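Local coordinates for protein putative hydrolase (Agrobacterium vitis, PDB 3LLC) that probably hydrolyses thioester or ester bonds as an alpha/beta hydrolase, perhaps removing fatty acyl groups from proteins as acyl-protein thioesterases do, at residues 41-46 with 70-75; 119-124 with 140-145. All coordinates share one frame; numbering follows the deposited sequence.

Contact 1: 41-46 with 70-75; sequences IWLGGY and IRFDYS
W42 N donates to I70 O at 3.0 Å, a bond that, with one between the backbones of I70 and C40, joins two parallel neighbours in the central sheet of the alpha/beta hydrolase fold. Strands 39-43 and 68-72 are linked through helix 53-65 in a beta-alpha-beta unit; residues 41-43 and 70-72 run at 29° and splay beyond this pair. Water carries the register onward: water 1 donates to W42 O at 2.6 Å and accepts from F72 N, and water 2 links G44 N to F72 O. Backbone polar groups too far apart to pair directly are thus satisfied inside the core.

On the sheet face that carries I41, apolar side chains pack side by side across the two strands. In the conformers given for I41 and L43, I41 CD1 meets I70 CG2 at 3.9 Å, while L43 CD2 reaches the F72 ring at its edge, 3.7 Å from CE1. The F72 ring swings back over the seam because CG sits between the backbone N and carbonyl carbon (chi1 68°). A96 of helix 89-103 packs on both L43 and F72. On the other face W42 CB rests on R71 CG, and the arginine turns its polar end away to M50 O.

Past the strand ends a tyrosine suits the widening gap, its long ring spanning it. Y74 OH donates to G44 O at 2.7 Å, tilted 19° from that carbonyl's plane.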
# COMPACT_ATOMS: atom_id res chain seq x y z
N ILE A 41 -1.29 -6.71 -7.80
CA ILE A 41 -1.48 -6.86 -6.34
C ILE A 41 -1.83 -5.54 -5.71
O ILE A 41 -1.12 -4.52 -5.82
CB ILE A 41 -0.29 -7.51 -5.57
CG1 ILE A 41 -0.67 -7.74 -4.09
CG2 ILE A 41 0.94 -6.67 -5.65
CD1 ILE A 41 0.20 -8.75 -3.36
N TRP A 42 -2.99 -5.55 -5.07
CA TRP A 42 -3.50 -4.41 -4.32
C TRP A 42 -2.81 -4.31 -2.96
O TRP A 42 -2.71 -5.30 -2.23
CB TRP A 42 -5.03 -4.55 -4.12
CG TRP A 42 -5.63 -3.35 -3.36
CD1 TRP A 42 -6.10 -3.32 -2.05
CD2 TRP A 42 -5.81 -2.01 -3.86
NE1 TRP A 42 -6.53 -2.07 -1.73
CE2 TRP A 42 -6.35 -1.23 -2.80
CE3 TRP A 42 -5.55 -1.38 -5.10
CZ2 TRP A 42 -6.67 0.13 -2.95
CZ3 TRP A 42 -5.84 -0.01 -5.23
CH2 TRP A 42 -6.41 0.72 -4.16
N LEU A 43 -2.34 -3.11 -2.61
CA LEU A 43 -1.85 -2.81 -1.26
C LEU A 43 -2.64 -1.60 -0.76
O LEU A 43 -2.43 -0.49 -1.25
CB LEU A 43 -0.35 -2.50 -1.28
CG LEU A 43 0.56 -3.63 -1.83
CD1 LEU A 43 1.97 -3.10 -2.20
CD2 LEU A 43 0.64 -4.81 -0.83
N GLY A 44 -3.53 -1.82 0.20
CA GLY A 44 -4.45 -0.76 0.63
C GLY A 44 -3.96 0.22 1.68
O GLY A 44 -2.83 0.11 2.20
N GLY A 45 -4.81 1.22 1.97
CA GLY A 45 -4.52 2.23 3.01
C GLY A 45 -4.72 1.76 4.46
O GLY A 45 -5.27 0.69 4.74
N TYR A 46 -4.29 2.61 5.39
CA TYR A 46 -4.44 2.40 6.82
C TYR A 46 -5.93 2.29 7.09
O TYR A 46 -6.67 3.10 6.60
CB TYR A 46 -3.91 3.64 7.53
CG TYR A 46 -3.79 3.62 9.03
CD1 TYR A 46 -2.80 2.86 9.63
CD2 TYR A 46 -4.54 4.48 9.84
CE1 TYR A 46 -2.60 2.88 11.00
CE2 TYR A 46 -4.35 4.50 11.23
CZ TYR A 46 -3.37 3.70 11.79
OH TYR A 46 -3.09 3.67 13.15
N ILE A 70 -4.48 -10.13 -7.02
CA ILE A 70 -4.38 -10.53 -5.60
C ILE A 70 -4.85 -9.36 -4.72
O ILE A 70 -4.35 -8.25 -4.85
CB ILE A 70 -2.97 -10.95 -5.18
CG1 ILE A 70 -2.53 -12.21 -5.93
CG2 ILE A 70 -2.89 -11.19 -3.65
CD1 ILE A 70 -1.05 -12.54 -5.80
N ARG A 71 -5.78 -9.64 -3.81
CA ARG A 71 -6.09 -8.70 -2.70
C ARG A 71 -5.98 -9.46 -1.40
O ARG A 71 -6.20 -10.69 -1.38
CB ARG A 71 -7.52 -8.18 -2.83
CG ARG A 71 -7.75 -7.30 -4.06
CD ARG A 71 -9.26 -7.00 -4.27
NE ARG A 71 -10.01 -8.14 -4.76
CZ ARG A 71 -11.26 -8.45 -4.42
NH1 ARG A 71 -11.94 -7.75 -3.52
NH2 ARG A 71 -11.82 -9.52 -4.96
N PHE A 72 -5.62 -8.76 -0.32
CA PHE A 72 -5.58 -9.35 1.03
C PHE A 72 -5.86 -8.26 2.08
O PHE A 72 -5.74 -7.07 1.80
CB PHE A 72 -4.23 -10.01 1.29
CG PHE A 72 -3.10 -9.03 1.40
CD1 PHE A 72 -2.52 -8.49 0.24
CD2 PHE A 72 -2.63 -8.59 2.64
CE1 PHE A 72 -1.52 -7.55 0.33
CE2 PHE A 72 -1.60 -7.65 2.73
CZ PHE A 72 -1.05 -7.13 1.56
N ASP A 73 -6.29 -8.69 3.27
CA ASP A 73 -6.53 -7.78 4.41
C ASP A 73 -5.32 -7.81 5.35
O ASP A 73 -4.87 -8.88 5.78
CB ASP A 73 -7.79 -8.16 5.18
CG ASP A 73 -9.11 -7.63 4.51
OD1 ASP A 73 -9.07 -6.50 3.95
OD2 ASP A 73 -10.15 -8.32 4.61
N TYR A 74 -4.80 -6.64 5.66
CA TYR A 74 -3.76 -6.52 6.70
C TYR A 74 -4.25 -7.09 8.04
O TYR A 74 -5.46 -7.14 8.30
CB TYR A 74 -3.38 -5.07 6.92
CG TYR A 74 -2.83 -4.30 5.73
CD1 TYR A 74 -1.61 -4.66 5.13
CD2 TYR A 74 -3.46 -3.15 5.26
CE1 TYR A 74 -1.10 -3.92 4.06
CE2 TYR A 74 -2.93 -2.41 4.19
CZ TYR A 74 -1.74 -2.80 3.61
OH TYR A 74 -1.24 -2.08 2.56
N SER A 75 -3.33 -7.61 8.86
CA SER A 75 -3.70 -8.01 10.20
C SER A 75 -4.41 -6.82 10.91
O SER A 75 -4.05 -5.66 10.69
CB SER A 75 -2.49 -8.48 11.05
OG SER A 75 -1.47 -7.50 11.15
O HOH W 1 -4.77 -6.12 -0.83
O HOH W 2 -3.97 -4.42 1.44

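Contact 2: 119-124 with 140-145; sequences IALRLI and MVLIAP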
# COMPACT_ATOMS: atom_id res chain seq x y z
N ILE A 119 4.29 0.70 1.71
CA ILE A 119 4.57 -0.74 1.77
C ILE A 119 5.05 -1.25 0.39
O ILE A 119 5.98 -2.05 0.33
CB ILE A 119 3.37 -1.53 2.38
CG1 ILE A 119 3.13 -1.08 3.83
CG2 ILE A 119 3.60 -3.07 2.33
CD1 ILE A 119 1.85 -1.62 4.45
N ALA A 120 4.48 -0.74 -0.70
CA ALA A 120 4.94 -1.10 -2.07
C ALA A 120 6.42 -0.77 -2.28
O ALA A 120 7.17 -1.60 -2.83
CB ALA A 120 4.10 -0.39 -3.16
N LEU A 121 6.83 0.42 -1.84
CA LEU A 121 8.25 0.86 -1.97
C LEU A 121 9.20 -0.01 -1.13
O LEU A 121 10.27 -0.42 -1.60
CB LEU A 121 8.35 2.36 -1.59
CG LEU A 121 7.66 3.34 -2.55
CD1 LEU A 121 7.41 4.75 -1.95
CD2 LEU A 121 8.50 3.41 -3.82
N ARG A 122 8.80 -0.34 0.11
CA ARG A 122 9.58 -1.28 0.94
C ARG A 122 9.62 -2.70 0.31
O ARG A 122 10.66 -3.38 0.35
CB ARG A 122 9.02 -1.39 2.38
CG ARG A 122 9.33 -0.13 3.26
CD ARG A 122 10.81 -0.06 3.70
NE ARG A 122 11.20 -1.21 4.51
CZ ARG A 122 12.13 -2.10 4.19
NH1 ARG A 122 12.86 -2.00 3.07
NH2 ARG A 122 12.36 -3.11 5.01
N LEU A 123 8.50 -3.13 -0.27
CA LEU A 123 8.41 -4.49 -0.85
C LEU A 123 9.39 -4.64 -1.99
O LEU A 123 10.10 -5.66 -2.07
CB LEU A 123 6.97 -4.75 -1.34
CG LEU A 123 6.51 -6.11 -1.87
CD1 LEU A 123 6.88 -7.18 -0.89
CD2 LEU A 123 4.98 -6.08 -2.08
N ILE A 124 9.48 -3.65 -2.86
CA ILE A 124 10.46 -3.74 -3.97
C ILE A 124 11.91 -3.81 -3.46
O ILE A 124 12.73 -4.59 -3.99
CB ILE A 124 10.22 -2.63 -5.07
CG1 ILE A 124 11.04 -2.90 -6.33
CG2 ILE A 124 10.56 -1.20 -4.60
CD1 ILE A 124 10.44 -3.95 -7.19
N MSE A 140 4.71 -0.16 -11.09
CA MSE A 140 4.08 0.24 -9.82
C MSE A 140 3.19 1.45 -10.10
O MSE A 140 3.60 2.41 -10.77
CB MSE A 140 5.12 0.57 -8.73
CG MSE A 140 6.08 -0.59 -8.32
SE MSE A 140 7.56 0.07 -7.18
CE MSE A 140 6.64 1.75 -6.71
N VAL A 141 1.94 1.38 -9.60
CA VAL A 141 0.98 2.48 -9.73
C VAL A 141 0.68 2.88 -8.26
O VAL A 141 0.28 2.02 -7.45
CB VAL A 141 -0.28 2.07 -10.48
CG1 VAL A 141 -1.32 3.21 -10.41
CG2 VAL A 141 0.03 1.69 -11.99
N LEU A 142 0.96 4.12 -7.90
CA LEU A 142 0.84 4.60 -6.50
C LEU A 142 -0.23 5.70 -6.45
O LEU A 142 -0.16 6.63 -7.23
CB LEU A 142 2.19 5.12 -6.02
CG LEU A 142 3.39 4.15 -6.11
CD1 LEU A 142 4.68 4.84 -5.63
CD2 LEU A 142 3.05 2.91 -5.28
N ILE A 143 -1.22 5.55 -5.56
CA ILE A 143 -2.38 6.45 -5.48
C ILE A 143 -2.28 7.18 -4.13
O ILE A 143 -2.35 6.54 -3.10
CB ILE A 143 -3.69 5.65 -5.56
CG1 ILE A 143 -3.73 4.84 -6.89
CG2 ILE A 143 -4.93 6.58 -5.41
CD1 ILE A 143 -4.13 3.46 -6.75
N ALA A 144 -2.08 8.50 -4.16
CA ALA A 144 -1.86 9.33 -2.96
C ALA A 144 -0.91 8.65 -1.98
O ALA A 144 -1.21 8.50 -0.80
CB ALA A 144 -3.25 9.66 -2.27
N PRO A 145 0.28 8.23 -2.46
CA PRO A 145 1.13 7.44 -1.60
C PRO A 145 1.64 8.19 -0.36
O PRO A 145 1.92 9.39 -0.44
CB PRO A 145 2.31 7.07 -2.51
CG PRO A 145 2.35 8.22 -3.48
CD PRO A 145 0.90 8.51 -3.76
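L121 and M140, a selenomethionine here, make the closest approach between residues 119-124 and 140-145, on helix 115-128 and strand 136-143, the last two members of a beta-alpha-beta unit that starts with strand 107-113 in the alpha/beta hydrolase sheet. The short helix and strand segments run nearly antiparallel, at 154°, as expected when a crossover helix returns the chain to start the next parallel strand. Their axes stand 10.2 Å apart, a separation bridged entirely by side chains.

All the contacts across this interface are apolar. Among the aliphatic pairs, A120 points its methyl at the strand and touches L142 CD2 at 4.1 Å; so small a residue lets the leucine fill the room beneath the helix. L142 CG lies anti to its carbonyl carbon (chi1 -56°), and the forked end also brings CD1 near L121 CD2. V209 of the adjoining strand 209-214 touches both M140 and L142.

The selenomethionine contributes a second kind of packing, that of a long unbranched chain. In the conformer given, one of two deposited, the chain bends at its last torsion and turns the methyl toward L121, so the methyl position is tentative; the two side chains cross at about a right angle, with M140 CE 3.8 Å from L121 CD2. Further along the helix, I124 presents its CG2 branch to the selenium, SE lying 4.2 Å away.

How the contacts relate
The centres of contacts 1 and 2 lie 12 Å apart, and both contacts reach the same sheet, where strand 107-113 runs between strands 39-43 and 136-143. Helix 115-128 joins the two: L43 CD1 packs on A120 CB at 3.6 Å, so A120 touches L43 of contact 1 as well as L142 of contact 2. Nearer the helix start, Y74 OH lies 3.7 Å from I119 CD1. W42 CZ3 meets I143 CD1 at 4.1 Å. Both contacts border the probable catalytic centre, whose likely nucleophile S114 sits on an elbow between strand 107-113 and this helix: Y74 and L142 touch the elbow, and A144 touches D217 and H247, the probable triad partners.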